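Local coordinates for protein FAD-binding oxidoreductase (Gulosibacter chungangensis, PDB 7PBG) that oxidises 4-ethylphenol and related 4-alkylphenols with a covalently bound FAD, dehydrogenating the alkyl side chain to give products such as 4-vinylphenol, at residues P276-V288 with M309-G322. Residues are numbered along the deposited sequence; the frame is centred on the assembly and turned at random.
Sequences PIVRNVTFDAACV and MVDELGIGHWIVYG
Ile277 and Tyr321, then Arg279 and Ile319, form hydrogen-bonded pairs that join strands 277-280 and 318-322 antiparallel, two central strands of the large antiparallel sheet in the substrate domain of this PCMH-type flavoprotein. Arg279 N reaches Ile319 O at 2.9 Å, and a weak bond from Val281 N to His317 O carries the pairing into helix 281-288. On the face of Asn280 and Trp318, Asn280 CB sits over the indole six-membered ring, 4.0 Å from its centroid; Asn280 OD1 caps the helix at Phe283 N and also accepts from Ala429 N, while Trp318 NE1 bonds Glu252 O. Val278 and Val320 continue this face side by side beneath helix 255-266. On the other face, Tyr321 CG stands anti to its carbonyl carbon (chi1 -66°), which sends the phenol along the sheet to the helix. Tyr321 OH gives a very short bond, 2.5 Å, to Asp284 OD2; that oxygen lies at the ring edge, in its plane, with the carboxylate turned 55° from the ring. A phenylalanine here would probably leave buried Asp284 OD2 without its hydroxyl donor. Arg279, near FAD-binding Glu152, has its guanidinium roughly perpendicular to the phenol, with Phe283 over one face. Beyond the sheet, Ala285 packs on Met309 and Leu313, and Val281 CG2 presses against Met309 CB at a tight 3.5 Å.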
loop_
_atom_site.group_PDB
_atom_site.type_symbol
_atom_site.label_atom_id
_atom_site.label_comp_id
_atom_site.label_asym_id
_atom_site.label_seq_id
_atom_site.Cartn_x
_atom_site.Cartn_y
_atom_site.Cartn_z
ATOM N N PRO A 276 -12.169 -3.646 15.587
ATOM C CA PRO A 276 -13.526 -3.494 16.054
ATOM C C PRO A 276 -13.974 -2.036 15.973
ATOM O O PRO A 276 -13.137 -1.156 15.861
ATOM C CB PRO A 276 -13.492 -4.078 17.475
ATOM C CG PRO A 276 -12.065 -3.832 17.926
ATOM C CD PRO A 276 -11.216 -3.940 16.683
ATOM N N ILE A 277 -15.276 -1.829 16.026
ATOM C CA ILE A 277 -15.865 -0.471 16.127
ATOM C C ILE A 277 -16.265 -0.222 17.584
ATOM O O ILE A 277 -16.618 -1.146 18.312
ATOM C CB ILE A 277 -17.037 -0.291 15.144
ATOM C CG1 ILE A 277 -18.169 -1.271 15.405
ATOM C CG2 ILE A 277 -16.535 -0.412 13.708
ATOM C CD1 ILE A 277 -19.451 -0.988 14.619
ATOM N N VAL A 278 -16.289 1.031 17.947
ATOM C CA VAL A 278 -16.732 1.458 19.298
ATOM C C VAL A 278 -17.743 2.559 19.056
ATOM O O VAL A 278 -17.308 3.676 18.651
ATOM C CB VAL A 278 -15.572 1.936 20.190
ATOM C CG1 VAL A 278 -16.092 2.162 21.602
ATOM C CG2 VAL A 278 -14.400 0.963 20.183
ATOM N N ARG A 279 -19.035 2.254 19.141
ATOM C CA ARG A 279 -20.022 3.319 18.845
ATOM C C ARG A 279 -20.741 3.756 20.106
ATOM O O ARG A 279 -20.904 2.980 21.077
ATOM C CB ARG A 279 -21.019 2.915 17.767
ATOM C CG ARG A 279 -21.697 1.596 17.964
ATOM C CD ARG A 279 -22.714 1.489 16.824
ATOM N NE ARG A 279 -22.284 1.696 15.439
ATOM C CZ ARG A 279 -23.089 1.473 14.378
ATOM N NH1 ARG A 279 -24.354 1.099 14.554
ATOM N NH2 ARG A 279 -22.644 1.665 13.147
ATOM N N ASN A 280 -21.248 4.975 20.039
ATOM C CA ASN A 280 -22.086 5.493 21.137
ATOM C C ASN A 280 -23.514 4.977 20.979
ATOM O O ASN A 280 -23.911 4.524 19.892
ATOM C CB ASN A 280 -21.987 6.996 21.272
ATOM C CG ASN A 280 -22.606 7.819 20.169
ATOM O OD1 ASN A 280 -22.879 7.343 19.070
ATOM N ND2 ASN A 280 -22.779 9.094 20.464
ATOM N N VAL A 281 -24.285 5.105 22.058
ATOM C CA VAL A 281 -25.683 4.580 22.059
ATOM C C VAL A 281 -26.492 5.291 20.979
ATOM O O VAL A 281 -27.353 4.629 20.294
ATOM C CB VAL A 281 -26.336 4.665 23.446
ATOM C CG1 VAL A 281 -26.506 6.067 23.957
ATOM C CG2 VAL A 281 -27.673 3.939 23.425
ATOM N N THR A 282 -26.248 6.558 20.723
ATOM C CA THR A 282 -27.080 7.264 19.728
ATOM C C THR A 282 -26.939 6.606 18.352
ATOM O O THR A 282 -27.971 6.500 17.616
ATOM C CB THR A 282 -26.703 8.744 19.658
ATOM O OG1 THR A 282 -26.732 9.225 21.000
ATOM C CG2 THR A 282 -27.683 9.534 18.823
ATOM N N PHE A 283 -25.729 6.176 17.990
ATOM C CA PHE A 283 -25.492 5.598 16.648
ATOM C C PHE A 283 -26.304 4.313 16.569
ATOM O O PHE A 283 -27.087 4.106 15.632
ATOM C CB PHE A 283 -23.988 5.457 16.433
ATOM C CG PHE A 283 -23.554 5.312 15.001
ATOM C CD1 PHE A 283 -22.265 5.650 14.660
ATOM C CD2 PHE A 283 -24.418 4.871 14.016
ATOM C CE1 PHE A 283 -21.835 5.524 13.354
ATOM C CE2 PHE A 283 -23.995 4.762 12.697
ATOM C CZ PHE A 283 -22.685 5.028 12.382
ATOM N N ASP A 284 -26.177 3.450 17.585
ATOM C CA ASP A 284 -26.932 2.178 17.539
ATOM C C ASP A 284 -28.425 2.478 17.532
ATOM O O ASP A 284 -29.168 1.834 16.770
ATOM C CB ASP A 284 -26.565 1.232 18.686
ATOM C CG ASP A 284 -25.577 0.119 18.332
ATOM O OD1 ASP A 284 -25.068 0.065 17.160
ATOM O OD2 ASP A 284 -25.349 -0.717 19.239
ATOM N N ALA A 285 -28.895 3.343 18.418
ATOM C CA ALA A 285 -30.329 3.685 18.498
ATOM C C ALA A 285 -30.831 4.125 17.117
ATOM O O ALA A 285 -31.854 3.653 16.647
ATOM C CB ALA A 285 -30.518 4.752 19.552
ATOM N N ALA A 286 -30.076 4.957 16.433
ATOM C CA ALA A 286 -30.542 5.535 15.151
ATOM C C ALA A 286 -30.658 4.461 14.046
ATOM O O ALA A 286 -31.367 4.705 13.061
ATOM C CB ALA A 286 -29.631 6.660 14.779
ATOM N N CYS A 287 -30.074 3.268 14.249
ATOM C CA CYS A 287 -30.196 2.143 13.311
ATOM C C CYS A 287 -31.463 1.330 13.521
ATOM O O CYS A 287 -31.800 0.543 12.608
ATOM C CB CYS A 287 -28.954 1.265 13.352
ATOM S SG CYS A 287 -27.496 2.154 12.748
ATOM N N VAL A 288 -32.126 1.457 14.662
ATOM C CA VAL A 288 -33.265 0.580 15.045
ATOM C C VAL A 288 -34.423 1.385 15.600
ATOM O O VAL A 288 -35.403 0.770 16.012
ATOM C CB VAL A 288 -32.876 -0.463 16.093
ATOM C CG1 VAL A 288 -31.939 -1.493 15.497
ATOM C CG2 VAL A 288 -32.332 0.198 17.346
ATOM N N MET A 309 -32.387 5.075 25.846
ATOM C CA MET A 309 -31.845 4.243 24.745
ATOM C C MET A 309 -31.090 3.044 25.340
ATOM O O MET A 309 -31.359 1.904 24.932
ATOM C CB MET A 309 -30.925 5.041 23.836
ATOM C CG MET A 309 -31.580 6.232 23.211
ATOM S SD MET A 309 -30.347 7.187 22.328
ATOM C CE MET A 309 -31.176 8.762 22.126
ATOM N N VAL A 310 -30.145 3.310 26.249
ATOM C CA VAL A 310 -29.332 2.232 26.856
ATOM C C VAL A 310 -30.275 1.206 27.465
ATOM O O VAL A 310 -30.049 -0.001 27.244
ATOM C CB VAL A 310 -28.316 2.748 27.896
ATOM C CG1 VAL A 310 -27.697 1.578 28.631
ATOM C CG2 VAL A 310 -27.313 3.633 27.199
ATOM N N ASP A 311 -31.224 1.652 28.281
ATOM C CA ASP A 311 -31.985 0.731 29.163
ATOM C C ASP A 311 -32.992 -0.047 28.332
ATOM O O ASP A 311 -33.145 -1.235 28.528
ATOM C CB ASP A 311 -32.734 1.488 30.257
ATOM C CG ASP A 311 -31.810 2.194 31.236
ATOM O OD1 ASP A 311 -30.607 1.810 31.284
ATOM O OD2 ASP A 311 -32.304 3.080 31.979
ATOM N N GLU A 312 -33.614 0.600 27.392
ATOM C CA GLU A 312 -34.746 -0.017 26.649
ATOM C C GLU A 312 -34.203 -0.873 25.510
ATOM O O GLU A 312 -34.779 -1.882 25.228
ATOM C CB GLU A 312 -35.724 1.079 26.223
ATOM C CG GLU A 312 -36.396 1.723 27.421
ATOM C CD GLU A 312 -37.330 2.863 27.068
ATOM O OE1 GLU A 312 -37.546 3.709 27.942
ATOM O OE2 GLU A 312 -37.754 2.933 25.875
ATOM N N LEU A 313 -33.160 -0.441 24.814
ATOM C CA LEU A 313 -32.485 -1.278 23.783
ATOM C C LEU A 313 -31.680 -2.377 24.458
ATOM O O LEU A 313 -31.392 -3.379 23.798
ATOM C CB LEU A 313 -31.595 -0.402 22.925
ATOM C CG LEU A 313 -32.300 0.689 22.138
ATOM C CD1 LEU A 313 -31.304 1.537 21.396
ATOM C CD2 LEU A 313 -33.258 0.036 21.131
ATOM N N GLY A 314 -31.338 -2.207 25.738
ATOM C CA GLY A 314 -30.543 -3.220 26.446
ATOM C C GLY A 314 -29.121 -3.274 25.903
ATOM O O GLY A 314 -28.584 -4.376 25.791
ATOM N N ILE A 315 -28.509 -2.119 25.659
ATOM C CA ILE A 315 -27.120 -2.037 25.137
ATOM C C ILE A 315 -26.231 -1.276 26.153
ATOM O O ILE A 315 -26.305 -1.581 27.358
ATOM C CB ILE A 315 -27.149 -1.525 23.681
ATOM C CG1 ILE A 315 -27.802 -0.154 23.522
ATOM C CG2 ILE A 315 -27.907 -2.527 22.808
ATOM C CD1 ILE A 315 -27.797 0.328 22.093
ATOM N N GLY A 316 -25.385 -0.374 25.701
ATOM C CA GLY A 316 -24.517 0.417 26.602
ATOM C C GLY A 316 -24.419 1.819 26.073
ATOM O O GLY A 316 -24.786 2.034 24.920
ATOM N N HIS A 317 -23.843 2.736 26.844
ATOM C CA HIS A 317 -23.493 4.066 26.307
ATOM C C HIS A 317 -22.431 3.934 25.204
ATOM O O HIS A 317 -22.382 4.825 24.329
ATOM C CB HIS A 317 -23.008 4.945 27.453
ATOM C CG HIS A 317 -24.139 5.515 28.230
ATOM N ND1 HIS A 317 -24.934 6.531 27.734
ATOM C CD2 HIS A 317 -24.673 5.179 29.424
ATOM C CE1 HIS A 317 -25.887 6.799 28.605
ATOM N NE2 HIS A 317 -25.754 5.992 29.654
ATOM N N TRP A 318 -21.560 2.918 25.298
ATOM C CA TRP A 318 -20.566 2.504 24.287
ATOM C C TRP A 318 -20.820 1.029 24.015
ATOM O O TRP A 318 -21.084 0.276 24.985
ATOM C CB TRP A 318 -19.122 2.754 24.742
ATOM C CG TRP A 318 -18.842 4.213 24.877
ATOM C CD1 TRP A 318 -18.750 4.934 26.027
ATOM C CD2 TRP A 318 -18.669 5.149 23.794
ATOM N NE1 TRP A 318 -18.539 6.254 25.726
ATOM C CE2 TRP A 318 -18.469 6.417 24.377
ATOM C CE3 TRP A 318 -18.630 5.018 22.404
ATOM C CZ2 TRP A 318 -18.236 7.561 23.602
ATOM C CZ3 TRP A 318 -18.418 6.139 21.631
ATOM C CH2 TRP A 318 -18.214 7.385 22.236
ATOM N N ILE A 319 -20.756 0.665 22.748
ATOM C CA ILE A 319 -20.827 -0.738 22.324
ATOM C C ILE A 319 -19.606 -1.001 21.447
ATOM O O ILE A 319 -19.346 -0.245 20.480
ATOM C CB ILE A 319 -22.142 -1.007 21.566
ATOM C CG1 ILE A 319 -23.377 -0.432 22.261
ATOM C CG2 ILE A 319 -22.258 -2.482 21.279
ATOM C CD1 ILE A 319 -23.758 0.951 21.840
ATOM N N VAL A 320 -18.904 -2.068 21.762
ATOM C CA VAL A 320 -17.843 -2.653 20.903
ATOM C C VAL A 320 -18.473 -3.785 20.106
ATOM O O VAL A 320 -19.082 -4.635 20.707
ATOM C CB VAL A 320 -16.632 -3.126 21.704
ATOM C CG1 VAL A 320 -15.627 -3.871 20.844
ATOM C CG2 VAL A 320 -16.001 -1.941 22.436
ATOM N N TYR A 321 -18.297 -3.746 18.794
ATOM C CA TYR A 321 -18.612 -4.885 17.923
ATOM C C TYR A 321 -17.330 -5.382 17.263
ATOM O O TYR A 321 -16.566 -4.575 16.721
ATOM C CB TYR A 321 -19.609 -4.473 16.845
ATOM C CG TYR A 321 -20.968 -4.112 17.376
ATOM C CD1 TYR A 321 -21.873 -5.100 17.752
ATOM C CD2 TYR A 321 -21.363 -2.792 17.489
ATOM C CE1 TYR A 321 -23.132 -4.772 18.216
ATOM C CE2 TYR A 321 -22.591 -2.456 18.012
ATOM C CZ TYR A 321 -23.496 -3.444 18.338
ATOM O OH TYR A 321 -24.711 -3.062 18.812
ATOM N N GLY A 322 -17.140 -6.692 17.270
ATOM C CA GLY A 322 -16.039 -7.378 16.605
ATOM C C GLY A 322 -16.434 -8.766 16.115
ATOM O O GLY A 322 -17.546 -9.242 16.401
#